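Local structure of putative citrate lyase, alfa subunit (Streptococcus mutans, 2HJ0) at residues A[259-264]-A[285-290]; A[369-374]-A[411-416]. The protein is probably the alpha subunit of a citrate lyase, an alpha/beta protein of the CitF family built round two mixed, largely parallel beta-sheets flanked by helices. All blocks are in the same frame, centred on the assembly; numbering follows the deposited sequence.

Contact 1: A[259-264]-A[285-290]; sequences YAAKVI and LAVTRF
Val287 pushes one methyl, CG2, against the flank of helix 251-265, where Ala260 and Ala261 offer little more than their CB atoms. Its chi1 of 67° sets CG1 between the backbone N and the carbonyl carbon and leaves CG2 anti to the N. The CB of Val287 is directed toward helix 251-265, and CG2 makes the touch, 3.7 Å from Ala260 CB. It lies almost as near the next residue along, 3.8 Å from Ala261 CB, and also rests against the backbone, 3.5 Å from Ala261 N. A turn further on, Ile264 reaches in with the end of its chain: CD1 comes within 4.2 Å of Val287 CG2, and the two side chains cross at about a right angle. Phe290, about a turn after Val287, touches by its root alone. Its CB meets Ala261 CB at 3.7 Å, while its ring leads away from 259-264 and lies on Leu254 and Glu258, earlier in the same helix 251-265, with CD of Arg289 over one face near the rim. No hydrogen bond joins the two segments; the contact is wholly apolar. The axes of the two segments approach to 8.3 Å and cross at -61°, consistent with the small alanine side chains at the interface. Both helices lie on the same side of the sheet: Val287 also touches Val371 of strand 369-372, Ile264 bridges Ile369 and Val371 of that strand and Leu411 of strand 409-413, and Ala260 sits on Ile413.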
loop_
_atom_site.group_PDB
_atom_site.type_symbol
_atom_site.label_atom_id
_atom_site.label_comp_id
_atom_site.label_asym_id
_atom_site.label_seq_id
_atom_site.Cartn_x
_atom_site.Cartn_y
_atom_site.Cartn_z
ATOM N N TYR A 259 -34.697 19.686 4.976
ATOM C CA TYR A 259 -34.298 20.453 6.149
ATOM C C TYR A 259 -32.803 20.215 6.384
ATOM O O TYR A 259 -32.058 21.147 6.699
ATOM C CB TYR A 259 -35.095 20.031 7.394
ATOM C CG TYR A 259 -36.475 20.664 7.551
ATOM C CD1 TYR A 259 -36.755 21.937 7.044
ATOM C CD2 TYR A 259 -37.487 20.009 8.264
ATOM C CE1 TYR A 259 -38.005 22.537 7.246
ATOM C CE2 TYR A 259 -38.733 20.599 8.471
ATOM C CZ TYR A 259 -38.987 21.855 7.963
ATOM O OH TYR A 259 -40.236 22.416 8.162
ATOM N N ALA A 260 -32.365 18.970 6.214
ATOM C CA ALA A 260 -30.960 18.629 6.400
ATOM C C ALA A 260 -30.060 19.430 5.458
ATOM O O ALA A 260 -29.040 19.983 5.876
ATOM C CB ALA A 260 -30.754 17.138 6.181
ATOM N N ALA A 261 -30.438 19.494 4.186
ATOM C CA ALA A 261 -29.652 20.241 3.209
ATOM C C ALA A 261 -29.582 21.732 3.542
ATOM O O ALA A 261 -28.544 22.365 3.330
ATOM C CB ALA A 261 -30.223 20.045 1.819
ATOM N N LYS A 262 -30.676 22.292 4.068
ATOM C CA LYS A 262 -30.699 23.712 4.424
ATOM C C LYS A 262 -29.734 23.970 5.566
ATOM O O LYS A 262 -29.125 25.036 5.644
ATOM C CB LYS A 262 -32.103 24.170 4.826
ATOM C CG LYS A 262 -33.066 24.376 3.665
ATOM C CD LYS A 262 -34.511 24.627 4.159
ATOM C CE LYS A 262 -35.543 24.678 3.016
ATOM N NZ LYS A 262 -36.941 24.740 3.545
ATOM N N VAL A 263 -29.583 22.992 6.448
ATOM C CA VAL A 263 -28.662 23.165 7.554
ATOM C C VAL A 263 -27.229 23.198 7.006
ATOM O O VAL A 263 -26.434 24.049 7.399
ATOM C CB VAL A 263 -28.820 22.043 8.595
ATOM C CG1 VAL A 263 -27.810 22.220 9.709
ATOM C CG2 VAL A 263 -30.225 22.060 9.155
ATOM N N ILE A 264 -26.921 22.293 6.080
ATOM C CA ILE A 264 -25.599 22.213 5.463
ATOM C C ILE A 264 -25.296 23.452 4.623
ATOM O O ILE A 264 -24.261 24.101 4.798
ATOM C CB ILE A 264 -25.484 20.955 4.536
ATOM C CG1 ILE A 264 -25.632 19.676 5.367
ATOM C CG2 ILE A 264 -24.141 20.919 3.818
ATOM C CD1 ILE A 264 -25.882 18.451 4.534
ATOM N N LEU A 285 -29.764 9.906 2.287
ATOM C CA LEU A 285 -29.256 9.876 0.923
ATOM C C LEU A 285 -29.876 10.992 0.101
ATOM O O LEU A 285 -29.177 11.718 -0.583
ATOM C CB LEU A 285 -29.565 8.529 0.266
ATOM C CG LEU A 285 -29.423 8.389 -1.257
ATOM C CD1 LEU A 285 -28.033 8.747 -1.743
ATOM C CD2 LEU A 285 -29.748 6.963 -1.611
ATOM N N ALA A 286 -31.194 11.123 0.192
ATOM C CA ALA A 286 -31.924 12.130 -0.559
ATOM C C ALA A 286 -31.394 13.540 -0.355
ATOM O O ALA A 286 -31.496 14.383 -1.241
ATOM C CB ALA A 286 -33.393 12.077 -0.190
ATOM N N VAL A 287 -30.839 13.801 0.817
ATOM C CA VAL A 287 -30.318 15.121 1.107
ATOM C C VAL A 287 -29.437 15.632 -0.035
ATOM O O VAL A 287 -29.386 16.833 -0.277
ATOM C CB VAL A 287 -29.523 15.111 2.437
ATOM C CG1 VAL A 287 -28.268 14.271 2.282
ATOM C CG2 VAL A 287 -29.177 16.518 2.857
ATOM N N THR A 288 -28.764 14.729 -0.748
ATOM C CA THR A 288 -27.893 15.150 -1.846
ATOM C C THR A 288 -28.653 15.830 -2.993
ATOM O O THR A 288 -28.102 16.682 -3.686
ATOM C CB THR A 288 -27.074 13.972 -2.447
ATOM O OG1 THR A 288 -27.948 13.088 -3.150
ATOM C CG2 THR A 288 -26.364 13.210 -1.381
ATOM N N ARG A 289 -29.910 15.453 -3.197
ATOM C CA ARG A 289 -30.715 16.054 -4.257
ATOM C C ARG A 289 -30.876 17.544 -4.016
ATOM O O ARG A 289 -30.562 18.359 -4.888
ATOM C CB ARG A 289 -32.106 15.412 -4.329
ATOM C CG ARG A 289 -33.094 16.192 -5.180
ATOM C CD ARG A 289 -34.530 15.745 -4.966
ATOM N NE ARG A 289 -34.817 14.443 -5.560
ATOM C CZ ARG A 289 -35.943 13.769 -5.347
ATOM N NH1 ARG A 289 -36.872 14.283 -4.551
ATOM N NH2 ARG A 289 -36.143 12.588 -5.926
ATOM N N PHE A 290 -31.361 17.900 -2.831
ATOM C CA PHE A 290 -31.572 19.305 -2.487
ATOM C C PHE A 290 -30.253 20.044 -2.403
ATOM O O PHE A 290 -30.158 21.214 -2.769
ATOM C CB PHE A 290 -32.327 19.423 -1.157
ATOM C CG PHE A 290 -33.636 18.698 -1.154
ATOM C CD1 PHE A 290 -33.679 17.327 -0.944
ATOM C CD2 PHE A 290 -34.818 19.372 -1.438
ATOM C CE1 PHE A 290 -34.881 16.635 -1.021
ATOM C CE2 PHE A 290 -36.027 18.692 -1.519
ATOM C CZ PHE A 290 -36.059 17.320 -1.312
#

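Contact 2: A[369-374]-A[411-416]; sequences ICVLSA and LVISPL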
loop_
_atom_site.group_PDB
_atom_site.type_symbol
_atom_site.label_atom_id
_atom_site.label_comp_id
_atom_site.label_asym_id
_atom_site.label_seq_id
_atom_site.Cartn_x
_atom_site.Cartn_y
_atom_site.Cartn_z
ATOM N N ILE A 369 -18.723 17.885 6.738
ATOM C CA ILE A 369 -20.041 17.538 7.246
ATOM C C ILE A 369 -20.463 16.121 6.858
ATOM O O ILE A 369 -20.089 15.611 5.807
ATOM C CB ILE A 369 -21.091 18.592 6.771
ATOM C CG1 ILE A 369 -22.358 18.468 7.594
ATOM C CG2 ILE A 369 -21.420 18.402 5.288
ATOM C CD1 ILE A 369 -23.290 17.370 7.106
ATOM N N CYS A 370 -21.212 15.475 7.740
ATOM C CA CYS A 370 -21.703 14.143 7.476
ATOM C C CYS A 370 -23.184 14.078 7.866
ATOM O O CYS A 370 -23.627 14.745 8.810
ATOM C CB CYS A 370 -20.891 13.090 8.248
ATOM S SG CYS A 370 -21.070 13.146 10.081
ATOM N N VAL A 371 -23.938 13.276 7.117
ATOM C CA VAL A 371 -25.363 13.090 7.340
ATOM C C VAL A 371 -25.569 11.632 7.744
ATOM O O VAL A 371 -25.382 10.728 6.940
ATOM C CB VAL A 371 -26.145 13.409 6.047
ATOM C CG1 VAL A 371 -27.646 13.337 6.308
ATOM C CG2 VAL A 371 -25.759 14.801 5.533
ATOM N N LEU A 372 -25.955 11.412 8.996
ATOM C CA LEU A 372 -26.160 10.069 9.526
ATOM C C LEU A 372 -27.605 9.793 9.921
ATOM O O LEU A 372 -28.390 10.724 10.116
ATOM C CB LEU A 372 -25.284 9.884 10.756
ATOM C CG LEU A 372 -23.823 10.214 10.488
ATOM C CD1 LEU A 372 -23.047 10.298 11.787
ATOM C CD2 LEU A 372 -23.258 9.158 9.567
ATOM N N SER A 373 -27.954 8.516 10.066
ATOM C CA SER A 373 -29.312 8.164 10.469
ATOM C C SER A 373 -29.252 7.570 11.863
ATOM O O SER A 373 -28.179 7.516 12.457
ATOM C CB SER A 373 -29.932 7.167 9.491
ATOM O OG SER A 373 -29.038 6.096 9.277
ATOM N N ALA A 374 -30.390 7.128 12.388
ATOM C CA ALA A 374 -30.412 6.568 13.733
ATOM C C ALA A 374 -31.650 5.752 14.064
ATOM O O ALA A 374 -32.727 5.960 13.495
ATOM C CB ALA A 374 -30.274 7.688 14.738
ATOM N N LEU A 411 -24.579 15.692 11.385
ATOM C CA LEU A 411 -26.031 15.764 11.309
ATOM C C LEU A 411 -26.615 14.380 11.481
ATOM O O LEU A 411 -26.184 13.432 10.830
ATOM C CB LEU A 411 -26.491 16.319 9.965
ATOM C CG LEU A 411 -26.910 17.782 9.964
ATOM C CD1 LEU A 411 -25.687 18.633 10.296
ATOM C CD2 LEU A 411 -27.481 18.159 8.606
ATOM N N VAL A 412 -27.581 14.256 12.378
ATOM C CA VAL A 412 -28.251 12.981 12.587
ATOM C C VAL A 412 -29.723 13.233 12.252
ATOM O O VAL A 412 -30.468 13.839 13.033
ATOM C CB VAL A 412 -28.110 12.475 14.059
ATOM C CG1 VAL A 412 -28.976 11.249 14.280
ATOM C CG2 VAL A 412 -26.654 12.133 14.357
ATOM N N ILE A 413 -30.131 12.798 11.068
ATOM C CA ILE A 413 -31.509 12.990 10.655
ATOM C C ILE A 413 -32.289 11.697 10.760
ATOM O O ILE A 413 -31.756 10.619 10.513
ATOM C CB ILE A 413 -31.597 13.525 9.205
ATOM C CG1 ILE A 413 -31.215 12.434 8.206
ATOM C CG2 ILE A 413 -30.670 14.715 9.032
ATOM C CD1 ILE A 413 -31.411 12.857 6.776
ATOM N N SER A 414 -33.554 11.816 11.144
ATOM C CA SER A 414 -34.437 10.660 11.295
ATOM C C SER A 414 -35.870 11.036 11.689
ATOM O O SER A 414 -36.088 11.907 12.538
ATOM C CB SER A 414 -33.895 9.692 12.338
ATOM O OG SER A 414 -34.890 8.727 12.616
ATOM N N PRO A 415 -36.866 10.355 11.094
ATOM C CA PRO A 415 -38.259 10.663 11.419
ATOM C C PRO A 415 -38.486 10.672 12.918
ATOM O O PRO A 415 -37.790 9.996 13.673
ATOM C CB PRO A 415 -39.039 9.568 10.705
ATOM C CG PRO A 415 -38.073 8.441 10.673
ATOM C CD PRO A 415 -36.781 9.111 10.315
ATOM N N LEU A 416 -39.453 11.471 13.340
ATOM C CA LEU A 416 -39.793 11.605 14.738
ATOM C C LEU A 416 -40.210 10.258 15.312
ATOM O O LEU A 416 -39.864 9.918 16.440
ATOM C CB LEU A 416 -40.926 12.612 14.873
ATOM C CG LEU A 416 -41.077 13.300 16.224
ATOM C CD1 LEU A 416 -39.786 14.029 16.578
ATOM C CD2 LEU A 416 -42.244 14.280 16.157
#
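Between Cys370-Leu372 and Leu411-Ile413 the flat groups are backbone peptides, joined through their N-H and C=O groups, with side chains packed above and below. On one face Val371, Leu411 and Ile413 project together; on the other lie Leu372 and Val412. Three hydrogen bonds pass to and fro in the parallel pattern. Leu411 N binds Cys370 O at 2.9 Å, Leu372 N binds Leu411 O at 2.7 Å in a nearly straight bond (170°), and Ile413 N binds Leu372 O at 2.9 Å, more bent (147°). Leu372 O also receives the CA-H of Val412, so this one carbonyl is approached by two neighbouring residues of the partner strand. On the first face Val371 CG1, anti to its own N (chi1 -175°), meets Ile413 CD1 at 3.8 Å, the two chains slanting across each other; at the N-terminal end of the pairing, Ile369 CD1 lies 4.2 Å from Leu411 CD1. Ala374, in the loop after the strand, sets its CB 3.8 Å from Val412 CG1. Helix 251-265 covers the first face, with Ile256 on Ile413, and helix 400-406 lies against Cys370 and Leu372 on the second. The neighbouring parallel strands form a beta-alpha-beta crossover whose connection holds two short strands, 376-377 and 383-384, before helix 400-406; helices on both faces are consistent with a Rossmann-like alpha/beta domain.

In the fold
After most of the ten-strand sheet has been laid down, the chain reaches helix 251-265, then strand 275-277 and helix 282-297; contact 1 closes the 20 residues between 264 and 285. The chain then adds strands 302-305, 322-327 and 346-348 to one side of the nine-strand sheet before returning to strand 369-372, beside 275-277. Contact 2 closes the next loop, of 36 residues, by setting 409-413 against that strand. The loops follow in series, neither enclosing nor crossing the other. Their centres are about 10 Å apart and they touch, Ala260 O lying 3.6 Å from Leu411 CD2. Together they tie helices 251-265 and 282-297 to the central strands of that sheet.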